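Local coordinates for GDSL-like protein (Roseburia intestinalis L1-82, PDB 6HFZ) that removes acetyl groups from acetylated mannans as a two-domain esterase with a GDSL-like (SGNH hydrolase) domain, at residues D94-E99 with V125-T130; L138-V143 with S204-F209; V109-T114 with M118-G123. All blocks are in the same frame, centred on the assembly; numbering follows the deposited sequence.

Interaction 1 of 3, residues D94-E99 with V125-T130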
loop_
_atom_site.group_PDB
_atom_site.type_symbol
_atom_site.label_atom_id
_atom_site.label_comp_id
_atom_site.label_asym_id
_atom_site.label_seq_id
_atom_site.Cartn_x
_atom_site.Cartn_y
_atom_site.Cartn_z
ATOM N N ASP A 94 -3.308 1.217 -10.540
ATOM C CA ASP A 94 -2.028 0.519 -10.414
ATOM C C ASP A 94 -2.203 -1.007 -10.480
ATOM O O ASP A 94 -1.243 -1.741 -10.741
ATOM C CB ASP A 94 -1.351 0.909 -9.090
ATOM C CG ASP A 94 -0.866 2.353 -9.002
ATOM O OD1 ASP A 94 -1.026 3.083 -10.017
ATOM O OD2 ASP A 94 -0.241 2.734 -7.960
ATOM N N LEU A 95 -3.391 -1.486 -10.129
ATOM C CA LEU A 95 -3.674 -2.917 -9.960
ATOM C C LEU A 95 -4.853 -3.371 -10.824
ATOM O O LEU A 95 -4.722 -4.272 -11.657
ATOM C CB LEU A 95 -3.986 -3.191 -8.485
ATOM C CG LEU A 95 -4.390 -4.627 -8.138
ATOM C CD1 LEU A 95 -3.248 -5.605 -8.405
ATOM C CD2 LEU A 95 -4.823 -4.763 -6.686
ATOM N N LEU A 96 -6.042 -2.826 -10.566
ATOM C CA LEU A 96 -7.268 -3.410 -11.116
ATOM C C LEU A 96 -7.325 -3.241 -12.642
ATOM O O LEU A 96 -7.879 -4.111 -13.308
ATOM C CB LEU A 96 -8.500 -2.810 -10.441
ATOM C CG LEU A 96 -8.566 -3.011 -8.925
ATOM C CD1 LEU A 96 -9.820 -2.351 -8.382
ATOM C CD2 LEU A 96 -8.478 -4.480 -8.534
ATOM N N SER A 97 -6.745 -2.155 -13.161
ATOM C CA SER A 97 -6.594 -1.911 -14.588
ATOM C C SER A 97 -5.780 -3.033 -15.256
ATOM O O SER A 97 -5.909 -3.192 -16.479
ATOM C CB SER A 97 -5.961 -0.535 -14.848
ATOM O OG SER A 97 -4.595 -0.489 -14.463
ATOM N N LYS A 98 -4.965 -3.794 -14.493
ATOM C CA LYS A 98 -4.135 -4.859 -15.066
ATOM C C LYS A 98 -4.873 -6.209 -15.052
ATOM O O LYS A 98 -4.271 -7.238 -15.437
ATOM C CB LYS A 98 -2.801 -5.030 -14.332
ATOM C CG LYS A 98 -2.051 -3.776 -13.919
ATOM C CD LYS A 98 -1.807 -2.784 -15.013
ATOM C CE LYS A 98 -0.677 -1.833 -14.660
ATOM N NZ LYS A 98 -0.619 -0.682 -15.587
ATOM N N GLU A 99 -6.119 -6.225 -14.575
ATOM C CA GLU A 99 -7.006 -7.406 -14.616
ATOM C C GLU A 99 -6.389 -8.591 -13.878
ATOM O O GLU A 99 -6.217 -9.682 -14.423
ATOM C CB GLU A 99 -7.336 -7.801 -16.061
ATOM C CG GLU A 99 -8.158 -6.739 -16.779
ATOM C CD GLU A 99 -8.321 -7.022 -18.269
ATOM O OE1 GLU A 99 -9.474 -7.126 -18.711
ATOM O OE2 GLU A 99 -7.289 -7.113 -18.992
ATOM N N VAL A 125 -9.525 -3.957 0.769
ATOM C CA VAL A 125 -9.924 -5.351 0.591
ATOM C C VAL A 125 -11.276 -5.429 -0.161
ATOM O O VAL A 125 -11.444 -6.240 -1.098
ATOM C CB VAL A 125 -9.937 -6.125 1.929
ATOM C CG1 VAL A 125 -10.632 -7.476 1.809
ATOM C CG2 VAL A 125 -8.546 -6.282 2.516
ATOM N N ARG A 126 -12.286 -4.702 0.330
ATOM C CA ARG A 126 -13.607 -4.678 -0.348
ATOM C C ARG A 126 -13.448 -4.324 -1.832
ATOM O O ARG A 126 -14.026 -4.992 -2.699
ATOM C CB ARG A 126 -14.585 -3.747 0.357
ATOM C CG ARG A 126 -15.019 -4.258 1.721
ATOM C CD ARG A 126 -15.936 -3.298 2.417
ATOM N NE ARG A 126 -17.203 -3.216 1.700
ATOM C CZ ARG A 126 -18.275 -3.958 1.974
ATOM N NH1 ARG A 126 -18.209 -4.931 2.868
ATOM N NH2 ARG A 126 -19.427 -3.675 1.364
ATOM N N LYS A 127 -12.684 -3.270 -2.149
ATOM C CA LYS A 127 -12.561 -2.819 -3.531
ATOM C C LYS A 127 -11.935 -3.917 -4.394
ATOM O O LYS A 127 -12.304 -4.132 -5.528
ATOM C CB LYS A 127 -11.759 -1.517 -3.597
ATOM C CG LYS A 127 -11.353 -1.028 -4.993
ATOM C CD LYS A 127 -10.767 0.352 -5.040
ATOM C CE LYS A 127 -11.792 1.433 -4.811
ATOM N NZ LYS A 127 -11.188 2.728 -4.403
ATOM N N VAL A 128 -10.845 -4.527 -3.904
ATOM C CA VAL A 128 -10.166 -5.544 -4.718
ATOM C C VAL A 128 -11.042 -6.794 -4.861
ATOM O O VAL A 128 -11.165 -7.365 -5.957
ATOM C CB VAL A 128 -8.766 -5.853 -4.150
ATOM C CG1 VAL A 128 -8.129 -7.039 -4.840
ATOM C CG2 VAL A 128 -7.847 -4.635 -4.188
ATOM N N TYR A 129 -11.651 -7.233 -3.773
ATOM C CA TYR A 129 -12.367 -8.500 -3.707
ATOM C C TYR A 129 -13.612 -8.435 -4.612
ATOM O O TYR A 129 -13.941 -9.411 -5.266
ATOM C CB TYR A 129 -12.738 -8.819 -2.266
ATOM C CG TYR A 129 -13.408 -10.150 -2.012
ATOM C CD1 TYR A 129 -12.719 -11.353 -2.113
ATOM C CD2 TYR A 129 -14.762 -10.214 -1.726
ATOM C CE1 TYR A 129 -13.342 -12.566 -1.835
ATOM C CE2 TYR A 129 -15.393 -11.423 -1.432
ATOM C CZ TYR A 129 -14.677 -12.601 -1.488
ATOM O OH TYR A 129 -15.269 -13.795 -1.158
ATOM N N THR A 130 -14.261 -7.269 -4.666
ATOM C CA THR A 130 -15.484 -7.118 -5.501
ATOM C C THR A 130 -15.194 -6.565 -6.900
ATOM O O THR A 130 -16.156 -6.329 -7.713
ATOM C CB THR A 130 -16.538 -6.279 -4.780
ATOM O OG1 THR A 130 -16.008 -4.958 -4.688
ATOM C CG2 THR A 130 -16.873 -6.845 -3.420
#
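Leu95 and Leu96 meet Lys127 and Val128 through aliphatic branches, with no ring or carboxylate taking part; the flat group nearby is the peptide carbonyl of Lys127, whose O lies 4.2 Å from Leu96 CD1. One residue earlier, the carbonyl of Arg126 is gripped from opposite faces of its plane, by Thr130 N and by Thr130 OG1. The hydroxyl bond (Thr130 OG1 to Arg126 O, 2.8 Å) is tilted 32° out of that plane and helps close the last turn of the helix. Across the contact, Leu95 CD2 meets Val128 CG2 at 3.9 Å, the two side chains crossing at about a right angle. Leu96 holds its CG opposite the carbonyl carbon (chi1 -59°); its CD1 lies 3.9 Å from Lys127 CG, while CD2 faces Val128 CA. Of the Lys127 side chain, the methylene CG is what meets Leu96; the chain bends at chi3 and NZ is bonded to the carbonyl oxygens of Glu236 and Val88. The contact joins the C-terminal parts of helices 84-96 and 115-129, above the sheet, where Leu95 and Val128 both rest on Val103 of strand 102-106 and Leu95 also reaches Ala36 and Leu38 of strand 32-39.

Interaction 2 of 3, residues L138-V143 with S204-F209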
loop_
_atom_site.group_PDB
_atom_site.type_symbol
_atom_site.label_atom_id
_atom_site.label_comp_id
_atom_site.label_asym_id
_atom_site.label_seq_id
_atom_site.Cartn_x
_atom_site.Cartn_y
_atom_site.Cartn_z
ATOM N N LEU A 138 -4.875 -13.084 -1.206
ATOM C CA LEU A 138 -4.119 -13.644 -0.094
ATOM C C LEU A 138 -3.472 -12.483 0.674
ATOM O O LEU A 138 -2.748 -11.650 0.055
ATOM C CB LEU A 138 -3.059 -14.594 -0.651
ATOM C CG LEU A 138 -2.010 -15.098 0.336
ATOM C CD1 LEU A 138 -2.686 -15.981 1.356
ATOM C CD2 LEU A 138 -0.908 -15.837 -0.412
ATOM N N LEU A 139 -3.702 -12.420 1.982
ATOM C CA LEU A 139 -3.093 -11.367 2.790
ATOM C C LEU A 139 -1.733 -11.868 3.275
ATOM O O LEU A 139 -1.576 -13.055 3.663
ATOM C CB LEU A 139 -4.007 -10.985 3.959
ATOM C CG LEU A 139 -5.443 -10.613 3.611
ATOM C CD1 LEU A 139 -6.152 -10.072 4.815
ATOM C CD2 LEU A 139 -5.536 -9.584 2.499
ATOM N N VAL A 140 -0.718 -10.998 3.206
ATOM C CA VAL A 140 0.578 -11.365 3.726
ATOM C C VAL A 140 0.984 -10.363 4.815
ATOM O O VAL A 140 0.944 -9.149 4.624
ATOM C CB VAL A 140 1.626 -11.425 2.591
ATOM C CG1 VAL A 140 3.045 -11.542 3.126
ATOM C CG2 VAL A 140 1.345 -12.562 1.611
ATOM N N HIS A 141 1.374 -10.872 5.983
ATOM C CA HIS A 141 1.746 -10.042 7.137
ATOM C C HIS A 141 3.248 -10.170 7.428
ATOM O O HIS A 141 3.668 -11.181 7.997
ATOM C CB HIS A 141 0.953 -10.469 8.401
ATOM C CG HIS A 141 -0.534 -10.600 8.252
ATOM N ND1 HIS A 141 -1.346 -9.521 7.921
ATOM C CD2 HIS A 141 -1.362 -11.663 8.352
ATOM C CE1 HIS A 141 -2.611 -9.935 7.826
ATOM N NE2 HIS A 141 -2.648 -11.219 8.095
ATOM N N ASN A 142 4.045 -9.148 7.058
ATOM C CA ASN A 142 5.459 -9.052 7.434
ATOM C C ASN A 142 5.523 -8.614 8.901
ATOM O O ASN A 142 4.455 -8.475 9.555
ATOM C CB ASN A 142 6.199 -8.146 6.457
ATOM C CG ASN A 142 6.567 -8.900 5.192
ATOM O OD1 ASN A 142 7.266 -9.908 5.267
ATOM N ND2 ASN A 142 6.061 -8.472 4.045
ATOM N N VAL A 143 6.739 -8.516 9.442
ATOM C CA VAL A 143 6.918 -8.199 10.847
ATOM C C VAL A 143 8.180 -7.328 10.987
ATOM O O VAL A 143 9.141 -7.481 10.218
ATOM C CB VAL A 143 7.000 -9.522 11.649
ATOM C CG1 VAL A 143 8.293 -10.272 11.314
ATOM C CG2 VAL A 143 6.867 -9.326 13.150
ATOM N N SER A 204 9.190 -18.546 1.071
ATOM C CA SER A 204 9.037 -19.965 1.449
ATOM C C SER A 204 7.781 -20.148 2.315
ATOM O O SER A 204 7.110 -21.162 2.222
ATOM C CB SER A 204 10.277 -20.503 2.151
ATOM O OG SER A 204 10.379 -19.978 3.468
ATOM N N VAL A 205 7.460 -19.145 3.152
ATOM C CA VAL A 205 6.292 -19.255 4.012
ATOM C C VAL A 205 5.038 -19.220 3.120
ATOM O O VAL A 205 4.098 -19.964 3.340
ATOM C CB VAL A 205 6.280 -18.181 5.120
ATOM C CG1 VAL A 205 4.954 -18.174 5.841
ATOM C CG2 VAL A 205 7.454 -18.313 6.104
ATOM N N ILE A 206 5.048 -18.344 2.110
ATOM C CA ILE A 206 3.909 -18.171 1.257
ATOM C C ILE A 206 3.733 -19.433 0.401
ATOM O O ILE A 206 2.614 -19.934 0.260
ATOM C CB ILE A 206 4.065 -16.920 0.384
ATOM C CG1 ILE A 206 4.071 -15.648 1.238
ATOM C CG2 ILE A 206 2.966 -16.898 -0.662
ATOM C CD1 ILE A 206 4.651 -14.414 0.537
ATOM N N THR A 207 4.825 -19.932 -0.169
ATOM C CA THR A 207 4.733 -21.088 -1.111
ATOM C C THR A 207 4.346 -22.378 -0.342
ATOM O O THR A 207 3.691 -23.248 -0.907
ATOM C CB THR A 207 5.968 -21.197 -2.009
ATOM O OG1 THR A 207 7.118 -21.455 -1.216
ATOM C CG2 THR A 207 6.242 -19.963 -2.842
ATOM N N TYR A 208 4.763 -22.519 0.930
ATOM C CA TYR A 208 4.305 -23.613 1.784
ATOM C C TYR A 208 2.775 -23.716 1.742
ATOM O O TYR A 208 2.173 -24.798 1.530
ATOM C CB TYR A 208 4.758 -23.408 3.230
ATOM C CG TYR A 208 4.236 -24.480 4.139
ATOM C CD1 TYR A 208 4.945 -25.665 4.249
ATOM C CD2 TYR A 208 3.066 -24.346 4.870
ATOM C CE1 TYR A 208 4.494 -26.693 5.051
ATOM C CE2 TYR A 208 2.607 -25.371 5.686
ATOM C CZ TYR A 208 3.321 -26.553 5.753
ATOM O OH TYR A 208 2.951 -27.608 6.527
ATOM N N PHE A 209 2.115 -22.560 1.890
ATOM C CA PHE A 209 0.674 -22.495 1.922
ATOM C C PHE A 209 0.120 -22.783 0.521
ATOM O O PHE A 209 -0.821 -23.562 0.400
ATOM C CB PHE A 209 0.203 -21.131 2.443
ATOM C CG PHE A 209 -1.289 -20.923 2.388
ATOM C CD1 PHE A 209 -2.109 -21.574 3.297
ATOM C CD2 PHE A 209 -1.857 -20.108 1.429
ATOM C CE1 PHE A 209 -3.484 -21.414 3.239
ATOM C CE2 PHE A 209 -3.233 -19.934 1.385
ATOM C CZ PHE A 209 -4.029 -20.556 2.315
#
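Ile206 pushes its side chain from helix 196-215 onto Leu138 and Val140, alternate residues on one face of strand 136-141. Its CD1 is the main bump: it comes against the fork of Val140, 3.9 Å from Val140 CG2 and 4.2 Å from Val140 CG1, with the two side chains at about a right angle. The other branch of the isoleucine, CG2, lies 4.0 Å from Leu138 CD2, so one side chain spans both strand residues. The first torsion of Ile206 (chi1 -65°) turns CG1 beside the backbone N and CG2 beside the carbonyl carbon, dividing the branches between the two partners. Leu138 is forked in its turn: while CD2 meets Ile206, CD1 approaches Phe209 CE2 at 4.0 Å, obliquely to the ring, as leucine and phenylalanine slide past each other in opposite directions. Its isopropyl end therefore lodges between residues one helical turn apart. With only an alanine at Ile206, the Val140 fork and Leu138 CD2 would probably lose the methyls they face, opening a gap between helix and strand.

The short strand and helix axes pass 10.6 Å apart and run roughly antiparallel, at 149°. Val167 of the adjoining strand 166-168 also touches Val140, Ile206 and Phe209, and Pro165 flanks Leu138 and Phe209; helix 152-161 packs against Leu139 and His141. This is the layered alpha/beta build of an SGNH hydrolase domain. All four contacting side chains are buried hydrocarbon, so the helix is held to the sheet here by dispersion and the exclusion of water, while the strand's backbone polar groups bond to strands 102-106 and 166-168.

Interaction 3 of 3, residues V109-T114 with M118-G123. With ACT (acetate ion), chain E.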
loop_
_atom_site.group_PDB
_atom_site.type_symbol
_atom_site.label_atom_id
_atom_site.label_comp_id
_atom_site.label_asym_id
_atom_site.label_seq_id
_atom_site.Cartn_x
_atom_site.Cartn_y
_atom_site.Cartn_z
ATOM N N VAL A 109 3.383 -3.987 7.782
ATOM C CA VAL A 109 4.448 -3.235 8.439
ATOM C C VAL A 109 4.557 -1.833 7.831
ATOM O O VAL A 109 5.621 -1.143 7.958
ATOM C CB VAL A 109 5.798 -3.962 8.408
ATOM C CG1 VAL A 109 5.779 -5.196 9.317
ATOM C CG2 VAL A 109 6.253 -4.348 7.008
ATOM N N ASN A 110 3.492 -1.380 7.184
ATOM C CA ASN A 110 3.392 -0.009 6.699
ATOM C C ASN A 110 2.287 0.717 7.473
ATOM O O ASN A 110 2.524 1.760 8.101
ATOM C CB ASN A 110 3.095 0.044 5.197
ATOM C CG ASN A 110 4.291 -0.335 4.355
ATOM O OD1 ASN A 110 4.394 -1.477 3.900
ATOM N ND2 ASN A 110 5.247 0.586 4.237
ATOM N N ASP A 111 1.095 0.124 7.459
ATOM C CA ASP A 111 -0.035 0.552 8.279
ATOM C C ASP A 111 0.401 0.500 9.747
ATOM O O ASP A 111 1.072 -0.439 10.147
ATOM C CB ASP A 111 -1.256 -0.356 8.127
ATOM C CG ASP A 111 -1.944 -0.253 6.777
ATOM O OD1 ASP A 111 -1.302 0.297 5.821
ATOM O OD2 ASP A 111 -3.100 -0.701 6.682
ATOM N N ASP A 112 -0.007 1.499 10.547
ATOM C CA ASP A 112 0.051 1.387 12.022
ATOM C C ASP A 112 -1.116 0.500 12.479
ATOM O O ASP A 112 -2.103 0.334 11.743
ATOM C CB ASP A 112 -0.043 2.756 12.704
ATOM C CG ASP A 112 1.130 3.691 12.421
ATOM O OD1 ASP A 112 2.267 3.188 12.319
ATOM O OD2 ASP A 112 0.880 4.920 12.321
ATOM N N SER A 113 -0.978 -0.142 13.657
ATOM C CA SER A 113 -2.010 -1.076 14.136
ATOM C C SER A 113 -3.117 -0.309 14.864
ATOM O O SER A 113 -3.214 -0.329 16.109
ATOM C CB SER A 113 -1.432 -2.178 15.020
ATOM O OG SER A 113 -2.307 -3.317 15.018
ATOM N N THR A 114 -3.961 0.384 14.082
ATOM C CA THR A 114 -4.913 1.328 14.626
ATOM C C THR A 114 -6.230 1.139 13.916
ATOM O O THR A 114 -6.260 0.621 12.809
ATOM C CB THR A 114 -4.452 2.794 14.490
ATOM O OG1 THR A 114 -4.362 3.125 13.097
ATOM C CG2 THR A 114 -3.169 3.077 15.245
HETATM N N MSE A 118 -7.331 -0.118 10.129
HETATM C CA MSE A 118 -8.322 -1.173 9.951
HETATM C C MSE A 118 -9.353 -0.719 8.916
HETATM O O MSE A 118 -9.748 -1.496 8.038
HETATM C CB MSE A 118 -9.052 -1.676 11.196
HETATM C CG MSE A 118 -9.725 -2.974 10.850
HETATM SE SE MSE A 118 -10.361 -3.896 12.477
HETATM C CE MSE A 118 -10.856 -2.288 13.507
ATOM N N GLU A 119 -9.768 0.544 9.015
ATOM C CA GLU A 119 -10.792 1.090 8.127
ATOM C C GLU A 119 -10.268 1.248 6.690
ATOM O O GLU A 119 -10.947 0.850 5.743
ATOM C CB GLU A 119 -11.313 2.414 8.696
ATOM C CG GLU A 119 -12.549 2.913 7.968
ATOM C CD GLU A 119 -13.193 4.185 8.512
ATOM O OE1 GLU A 119 -12.717 4.733 9.536
ATOM O OE2 GLU A 119 -14.147 4.660 7.899
ATOM N N THR A 120 -9.055 1.786 6.534
ATOM C CA THR A 120 -8.482 1.934 5.191
ATOM C C THR A 120 -8.246 0.553 4.559
ATOM O O THR A 120 -8.516 0.351 3.367
ATOM C CB THR A 120 -7.252 2.844 5.142
ATOM O OG1 THR A 120 -6.198 2.212 5.885
ATOM C CG2 THR A 120 -7.492 4.220 5.729
ATOM N N TYR A 121 -7.664 -0.395 5.299
ATOM C CA TYR A 121 -7.456 -1.759 4.780
ATOM C C TYR A 121 -8.774 -2.445 4.402
ATOM O O TYR A 121 -8.832 -3.145 3.390
ATOM C CB TYR A 121 -6.706 -2.543 5.839
ATOM C CG TYR A 121 -6.049 -3.830 5.462
ATOM C CD1 TYR A 121 -4.760 -3.823 4.964
ATOM C CD2 TYR A 121 -6.627 -5.046 5.813
ATOM C CE1 TYR A 121 -4.072 -4.997 4.764
ATOM C CE2 TYR A 121 -5.951 -6.229 5.608
ATOM C CZ TYR A 121 -4.669 -6.199 5.081
ATOM O OH TYR A 121 -3.931 -7.346 4.935
ATOM N N GLU A 122 -9.841 -2.235 5.198
ATOM C CA GLU A 122 -11.134 -2.798 4.846
ATOM C C GLU A 122 -11.615 -2.240 3.487
ATOM O O GLU A 122 -12.075 -3.026 2.633
ATOM C CB GLU A 122 -12.202 -2.571 5.920
ATOM C CG GLU A 122 -13.517 -3.183 5.489
ATOM C CD GLU A 122 -14.546 -3.370 6.589
ATOM O OE1 GLU A 122 -15.242 -4.437 6.576
ATOM O OE2 GLU A 122 -14.606 -2.524 7.462
ATOM N N GLY A 123 -11.501 -0.919 3.284
ATOM C CA GLY A 123 -11.828 -0.306 2.007
ATOM C C GLY A 123 -11.051 -0.917 0.865
ATOM O O GLY A 123 -11.617 -1.209 -0.175
HETATM C C ACT E . 8.415 0.081 3.697
HETATM O O ACT E . 9.485 0.727 3.925
HETATM O OXT ACT E . 7.580 0.431 2.857
HETATM C CH3 ACT E . 8.084 -1.164 4.455
#
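The loop that carries Asn110 and Asp111 beside the probable active site leads into helix 115-129, and Asp111 and Thr114 lie against the first turns of that helix. Thr114 occupies the N-cap position; its O accepts the backbone N-H of Met118, a selenomethionine, at 3.0 Å with the donor in the carbonyl plane, the ordinary i to i+4 bond that starts the helix rather than a side-chain cap. Just before it, Ser113 centres an inverse gamma turn that swings the chain into the helix.

The Asp111 carboxylate reaches across to the next turn. With CG beside its own backbone N (chi1 -70°), it brings OD2 to 3.9 Å from Tyr121 CD1, oblique to the ring, and the carboxylate and ring planes stand 81° apart. Thr120 OG1 is 4.3 Å from Asp111 OD2, too far for a direct bond, yet Ser84 OG is bonded to both and bridges them. His155 NE2 also bonds to Asp111 OD2, and the His155 ring stacks on Tyr121, so this buried oxygen is gripped by two side-chain partners beside an aromatic pair.

Asn110, the neighbour of Asp111, points in a different direction, toward the acetate. Its ND2 donates to OXT of this acetate ion at 2.7 Å, nearly straight at 165°. The same acetate, probably from the crystallisation liquor, is bonded to Ser41 N, Gly81 N and His193 NE2. Donors from a serine amide, a glycine amide and an asparagine side chain are consistent with the oxyanion hole of SGNH hydrolases, and Ser41, His193 and Asp190 have the geometry expected of a catalytic triad. The Asn110-Asp111 loop is thus consistent with the asparagine-bearing block of that family, leading straight into helix 115-129.

How the interactions relate
Helix 115-129 serves two of the three contacts: interaction 3 ties its N-terminal turns to the loop beside the probable active site, and interaction 1 packs its C-terminal end against helix 84-96, with centres about 17 Å apart. Interaction 2 uses the next strand, 136-141, and is wholly buried, whereas interaction 1 is partly exposed. Interactions 1 and 2 are both apolar packing, the first between helices and the second between a helix and the sheet, with an aromatic ring; interaction 3 is buried but polar, with one backbone bond across it and a carboxylate bonded to outside partners. Interactions 2 and 3 touch, Leu139 CD1 lying 3.5 Å from Tyr121 OH and Val109 CG1 packing on Asn142.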